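Local coordinates for protein PP1b (Porcine reproductive and respiratory syndrome virus, PDB 6JDR) that probably hydrolyses ATP and unwinds RNA and DNA duplexes with 5' to 3' polarity, being the helicase piece (nsp10) of the viral replicase polyprotein, at residues G280-D285 / T302-V307; G336-V341 / R363-I368. The protein carries 1 engineered substitution. All coordinates share one frame; numbering follows the deposited sequence.

Contact 1: G280-D285 / T302-V307; sequences GQNICD and TRVTYV
The first turn of helix 281-287 meets the entry to strand 303-307 in a buried, mainly polar contact, with Gly280 and Asn282 gathered round Thr302. The helix follows strand 270-276 and precedes strand 294-297 in the chain, both of the seven-stranded parallel sheet, whereas 303-307 is the edge strand of the five-stranded one, so the contact sits where the two RecA-like domains of this superfamily 1 helicase core join. Gly280, at the N-cap position, has no side chain between its backbone and Thr302, and its N donates an almost straight bond (175°) to Thr302 OG1 at 2.8 Å. The side-chain amide of Asn282 takes hold of the backbone of the same threonine: ND2 reaches Thr302 O at 2.8 Å, in the carbonyl plane, while OD1 receives only a weak bond from Thr302 N at 3.4 Å. Asn282 CG stands between its own backbone N and carbonyl carbon (chi1 58°), which folds the amide back toward the helix start, where Thr302 lies. Beside this polar group, the Ile283 side chain crosses that of Thr302 at about a right angle, with Ile283 CG1 3.7 Å from Thr302 CB, and Ile283 CD1 rests 4.2 Å from Val304 CG2. Thr302 OG1 is also hydrogen-bonded to Arg365 O; because that carbonyl can only accept, the hydroxyl proton must go to it, leaving an oxygen lone pair for Gly280 N.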
loop_
_atom_site.group_PDB
_atom_site.type_symbol
_atom_site.label_atom_id
_atom_site.label_comp_id
_atom_site.label_asym_id
_atom_site.label_seq_id
_atom_site.Cartn_x
_atom_site.Cartn_y
_atom_site.Cartn_z
ATOM N N GLY A 280 -20.600 -7.016 8.374
ATOM C CA GLY A 280 -19.204 -7.391 8.560
ATOM C C GLY A 280 -18.377 -7.461 7.293
ATOM O O GLY A 280 -18.901 -7.359 6.182
ATOM N N GLN A 281 -17.074 -7.653 7.479
ATOM C CA GLN A 281 -16.110 -7.654 6.383
ATOM C C GLN A 281 -16.344 -8.798 5.397
ATOM O O GLN A 281 -16.169 -8.623 4.191
ATOM C CB GLN A 281 -14.679 -7.731 6.937
ATOM C CG GLN A 281 -13.582 -7.531 5.901
ATOM C CD GLN A 281 -13.714 -6.213 5.161
ATOM O OE1 GLN A 281 -13.926 -5.160 5.770
ATOM N NE2 GLN A 281 -13.600 -6.265 3.839
ATOM N N ASN A 282 -16.723 -9.965 5.916
ATOM C CA ASN A 282 -17.003 -11.136 5.075
ATOM C C ASN A 282 -18.093 -10.876 4.030
ATOM O O ASN A 282 -18.040 -11.418 2.923
ATOM C CB ASN A 282 -17.379 -12.349 5.935
ATOM C CG ASN A 282 -18.593 -12.093 6.816
ATOM O OD1 ASN A 282 -18.726 -11.027 7.423
ATOM N ND2 ASN A 282 -19.483 -13.076 6.894
ATOM N N ILE A 283 -19.066 -10.038 4.387
ATOM C CA ILE A 283 -20.122 -9.639 3.463
ATOM C C ILE A 283 -19.552 -8.674 2.434
ATOM O O ILE A 283 -19.766 -8.847 1.233
ATOM C CB ILE A 283 -21.309 -8.962 4.187
ATOM C CG1 ILE A 283 -21.905 -9.889 5.253
ATOM C CG2 ILE A 283 -22.381 -8.541 3.186
ATOM C CD1 ILE A 283 -22.313 -11.252 4.740
ATOM N N CYS A 284 -18.829 -7.661 2.915
ATOM C CA CYS A 284 -18.133 -6.710 2.042
ATOM C C CYS A 284 -17.304 -7.428 0.973
ATOM O O CYS A 284 -17.330 -7.048 -0.195
ATOM C CB CYS A 284 -17.232 -5.780 2.866
ATOM S SG CYS A 284 -18.100 -4.589 3.916
ATOM N N ASP A 285 -16.585 -8.471 1.378
ATOM C CA ASP A 285 -15.771 -9.268 0.456
ATOM C C ASP A 285 -16.602 -9.948 -0.637
ATOM O O ASP A 285 -16.212 -9.955 -1.808
ATOM C CB ASP A 285 -14.976 -10.334 1.226
ATOM C CG ASP A 285 -13.898 -9.735 2.127
ATOM O OD1 ASP A 285 -13.674 -8.502 2.076
ATOM O OD2 ASP A 285 -13.272 -10.506 2.890
ATOM N N THR A 302 -20.573 -10.539 10.243
ATOM C CA THR A 302 -21.949 -10.993 10.092
ATOM C C THR A 302 -21.912 -12.506 9.946
ATOM O O THR A 302 -21.149 -13.032 9.136
ATOM C CB THR A 302 -22.609 -10.368 8.851
ATOM O OG1 THR A 302 -22.510 -8.940 8.924
ATOM C CG2 THR A 302 -24.080 -10.764 8.750
ATOM N N ARG A 303 -22.721 -13.204 10.738
ATOM C CA ARG A 303 -22.727 -14.667 10.738
ATOM C C ARG A 303 -23.389 -15.213 9.474
ATOM O O ARG A 303 -24.393 -14.678 9.010
ATOM C CB ARG A 303 -23.448 -15.202 11.979
ATOM C CG ARG A 303 -23.333 -16.707 12.175
ATOM C CD ARG A 303 -24.117 -17.170 13.393
ATOM N NE ARG A 303 -23.473 -16.783 14.648
ATOM C CZ ARG A 303 -23.999 -16.963 15.860
ATOM N NH1 ARG A 303 -25.195 -17.525 16.008
ATOM N NH2 ARG A 303 -23.325 -16.573 16.937
ATOM N N VAL A 304 -22.811 -16.278 8.927
ATOM C CA VAL A 304 -23.365 -16.954 7.761
ATOM C C VAL A 304 -23.427 -18.451 8.041
ATOM O O VAL A 304 -22.402 -19.084 8.307
ATOM C CB VAL A 304 -22.523 -16.688 6.495
ATOM C CG1 VAL A 304 -23.074 -17.470 5.308
ATOM C CG2 VAL A 304 -22.483 -15.196 6.190
ATOM N N THR A 305 -24.636 -19.005 7.979
ATOM C CA THR A 305 -24.876 -20.404 8.315
ATOM C C THR A 305 -25.705 -21.069 7.220
ATOM O O THR A 305 -26.750 -20.547 6.839
ATOM C CB THR A 305 -25.632 -20.522 9.654
ATOM O OG1 THR A 305 -25.164 -19.521 10.568
ATOM C CG2 THR A 305 -25.439 -21.903 10.263
ATOM N N TYR A 306 -25.234 -22.214 6.725
ATOM C CA TYR A 306 -25.939 -22.975 5.689
ATOM C C TYR A 306 -26.734 -24.130 6.297
ATOM O O TYR A 306 -26.190 -25.207 6.552
ATOM C CB TYR A 306 -24.956 -23.495 4.635
ATOM C CG TYR A 306 -24.491 -22.420 3.679
ATOM C CD1 TYR A 306 -25.033 -22.314 2.399
ATOM C CD2 TYR A 306 -23.521 -21.496 4.059
ATOM C CE1 TYR A 306 -24.614 -21.324 1.523
ATOM C CE2 TYR A 306 -23.097 -20.503 3.189
ATOM C CZ TYR A 306 -23.646 -20.420 1.923
ATOM O OH TYR A 306 -23.222 -19.433 1.061
ATOM N N VAL A 307 -28.025 -23.890 6.519
ATOM C CA VAL A 307 -28.921 -24.877 7.135
ATOM C C VAL A 307 -29.396 -25.935 6.136
ATOM O O VAL A 307 -29.639 -25.635 4.967
ATOM C CB VAL A 307 -30.149 -24.207 7.798
ATOM C CG1 VAL A 307 -29.701 -23.219 8.866
ATOM C CG2 VAL A 307 -31.043 -23.518 6.770
#

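Contact 2: G336-V341 / R363-I368; sequences GATFDV and RARHAI
Asp340 O is the acceptor on which three successive backbone N-H groups converge. His366 N lies 2.9 Å from it, in the carbonyl plane and on a lone pair; Ala367 N lies 3.2 Å from it, somewhat tilted from that plane; and Arg365 N adds a weak third bond. Both segments turn a corner here, and the shared oxygen ties the two corners together. At the exit of the corners Val341 and Ala367 form a parallel bridge, with Val341 CG1 4.3 Å from Ala367 CB on the same face of the sheet. Before the corner, Phe339 N donates to Arg363 O at 3.1 Å, nearly straight at 171°.

Side chains fill in round this backbone framework. The Phe339 ring turns its edge to the aliphatic base of Arg363, CD2 lying 4.0 Å from CB. From there the Arg363 chain, bent at chi2 (-52°) and chi3 (84°), curls toward Gly336 and Ala337, where NH1 makes a weak bond to Ala337 O at 3.1 Å. Arg365 instead extends back beside Thr338, its NH2 4.1 Å from Thr338 CG2, while its CG lies over one face of the His366 imidazole; the edge of that ring faces Asp340 CB. The Asp340 carboxylate is engaged elsewhere, OD2 accepting from Arg423 N.

In sequence the two segments resemble helicase motifs V and VI, so Arg363 is probably the motif VI arginine that in relatives faces the nucleotide site, although no nucleotide is present here. Segment 336-341 leads into strand 342-345; segment 363-368 follows helix 354-361 and enters strand 367-371, the partner of 342-345. Phe339 also packs on Gln315 of strand 315-318, and Arg363 on Leu317.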
loop_
_atom_site.group_PDB
_atom_site.type_symbol
_atom_site.label_atom_id
_atom_site.label_comp_id
_atom_site.label_asym_id
_atom_site.label_seq_id
_atom_site.Cartn_x
_atom_site.Cartn_y
_atom_site.Cartn_z
ATOM N N GLY A 336 -34.178 -1.403 0.573
ATOM C CA GLY A 336 -34.205 -0.253 1.470
ATOM C C GLY A 336 -34.661 -0.590 2.881
ATOM O O GLY A 336 -35.112 0.296 3.612
ATOM N N ALA A 337 -34.552 -1.863 3.261
ATOM C CA ALA A 337 -34.890 -2.310 4.611
ATOM C C ALA A 337 -33.680 -2.982 5.251
ATOM O O ALA A 337 -32.856 -3.574 4.555
ATOM C CB ALA A 337 -36.070 -3.269 4.569
ATOM N N THR A 338 -33.589 -2.889 6.576
ATOM C CA THR A 338 -32.446 -3.409 7.327
ATOM C C THR A 338 -32.919 -4.217 8.529
ATOM O O THR A 338 -33.864 -3.821 9.215
ATOM C CB THR A 338 -31.544 -2.265 7.833
ATOM O OG1 THR A 338 -31.161 -1.431 6.734
ATOM C CG2 THR A 338 -30.294 -2.815 8.515
ATOM N N PHE A 339 -32.252 -5.340 8.782
ATOM C CA PHE A 339 -32.606 -6.234 9.883
ATOM C C PHE A 339 -31.355 -6.685 10.621
ATOM O O PHE A 339 -30.237 -6.486 10.144
ATOM C CB PHE A 339 -33.360 -7.460 9.355
ATOM C CG PHE A 339 -34.461 -7.125 8.391
ATOM C CD1 PHE A 339 -35.726 -6.782 8.852
ATOM C CD2 PHE A 339 -34.234 -7.145 7.022
ATOM C CE1 PHE A 339 -36.745 -6.468 7.962
ATOM C CE2 PHE A 339 -35.246 -6.832 6.127
ATOM C CZ PHE A 339 -36.503 -6.491 6.596
ATOM N N ASP A 340 -31.550 -7.287 11.790
ATOM C CA ASP A 340 -30.451 -7.878 12.544
ATOM C C ASP A 340 -30.164 -9.268 12.005
ATOM O O ASP A 340 -29.023 -9.592 11.674
ATOM C CB ASP A 340 -30.791 -7.960 14.033
ATOM C CG ASP A 340 -30.947 -6.594 14.676
ATOM O OD1 ASP A 340 -30.935 -5.575 13.948
ATOM O OD2 ASP A 340 -31.081 -6.537 15.918
ATOM N N VAL A 341 -31.212 -10.085 11.926
ATOM C CA VAL A 341 -31.111 -11.441 11.401
ATOM C C VAL A 341 -32.005 -11.577 10.178
ATOM O O VAL A 341 -33.034 -10.907 10.072
ATOM C CB VAL A 341 -31.523 -12.493 12.451
ATOM C CG1 VAL A 341 -31.242 -13.904 11.939
ATOM C CG2 VAL A 341 -30.798 -12.242 13.766
ATOM N N ARG A 363 -29.069 -7.244 3.533
ATOM C CA ARG A 363 -30.137 -6.817 4.441
ATOM C C ARG A 363 -29.744 -7.002 5.909
ATOM O O ARG A 363 -30.095 -6.180 6.755
ATOM C CB ARG A 363 -31.428 -7.602 4.184
ATOM C CG ARG A 363 -31.992 -7.519 2.775
ATOM C CD ARG A 363 -32.146 -6.087 2.294
ATOM N NE ARG A 363 -30.907 -5.548 1.734
ATOM C CZ ARG A 363 -30.672 -4.256 1.501
ATOM N NH1 ARG A 363 -31.586 -3.332 1.779
ATOM N NH2 ARG A 363 -29.507 -3.885 0.985
ATOM N N ALA A 364 -29.030 -8.087 6.204
ATOM C CA ALA A 364 -28.734 -8.471 7.584
ATOM C C ALA A 364 -27.582 -7.678 8.185
ATOM O O ALA A 364 -26.679 -7.227 7.473
ATOM C CB ALA A 364 -28.427 -9.957 7.662
ATOM N N ARG A 365 -27.621 -7.532 9.507
ATOM C CA ARG A 365 -26.583 -6.833 10.256
ATOM C C ARG A 365 -25.652 -7.819 10.958
ATOM O O ARG A 365 -24.435 -7.754 10.787
ATOM C CB ARG A 365 -27.223 -5.889 11.276
ATOM C CG ARG A 365 -26.241 -4.996 12.016
ATOM C CD ARG A 365 -26.963 -4.012 12.922
ATOM N NE ARG A 365 -27.597 -2.923 12.177
ATOM C CZ ARG A 365 -26.956 -1.872 11.664
ATOM N NH1 ARG A 365 -25.635 -1.745 11.788
ATOM N NH2 ARG A 365 -27.642 -0.941 11.009
ATOM N N HIS A 366 -26.230 -8.733 11.736
ATOM C CA HIS A 366 -25.453 -9.639 12.591
ATOM C C HIS A 366 -25.419 -11.096 12.126
ATOM O O HIS A 366 -24.423 -11.788 12.350
ATOM C CB HIS A 366 -25.976 -9.572 14.028
ATOM C CG HIS A 366 -25.827 -8.224 14.658
ATOM N ND1 HIS A 366 -24.599 -7.681 14.971
ATOM C CD2 HIS A 366 -26.751 -7.305 15.029
ATOM C CE1 HIS A 366 -24.773 -6.486 15.508
ATOM N NE2 HIS A 366 -26.070 -6.236 15.556
ATOM N N ALA A 367 -26.489 -11.572 11.496
ATOM C CA ALA A 367 -26.530 -12.964 11.043
ATOM C C ALA A 367 -27.449 -13.157 9.852
ATOM O O ALA A 367 -28.449 -12.458 9.705
ATOM C CB ALA A 367 -26.961 -13.876 12.181
ATOM N N ILE A 368 -27.095 -14.115 9.002
ATOM C CA ILE A 368 -27.949 -14.525 7.896
ATOM C C ILE A 368 -27.900 -16.049 7.776
ATOM O O ILE A 368 -26.823 -16.646 7.741
ATOM C CB ILE A 368 -27.574 -13.800 6.571
ATOM C CG1 ILE A 368 -28.545 -14.175 5.434
ATOM C CG2 ILE A 368 -26.112 -14.029 6.194
ATOM C CD1 ILE A 368 -28.095 -15.297 4.520
#

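Both contacts serve the five-stranded sheet of the second RecA-like domain, following one another along the chain with centres about 11 Å apart. Contact 1 is the more buried but smaller: it brings a helix of the first domain to the edge strand 303-307, and side-chain atoms carry its polar bonds. Contact 2 is partly buried and larger, lies in the corners that open the inner strands 342-345 and 367-371, and is held mostly by backbone amides and carbonyls. They meet directly, since strands 303-307 and 367-371 are neighbours: Arg303 N lies 2.7 Å from His366 O, a probable hydrogen bond, and Thr302 CG2 packs on the backbone between His366 and Ala367.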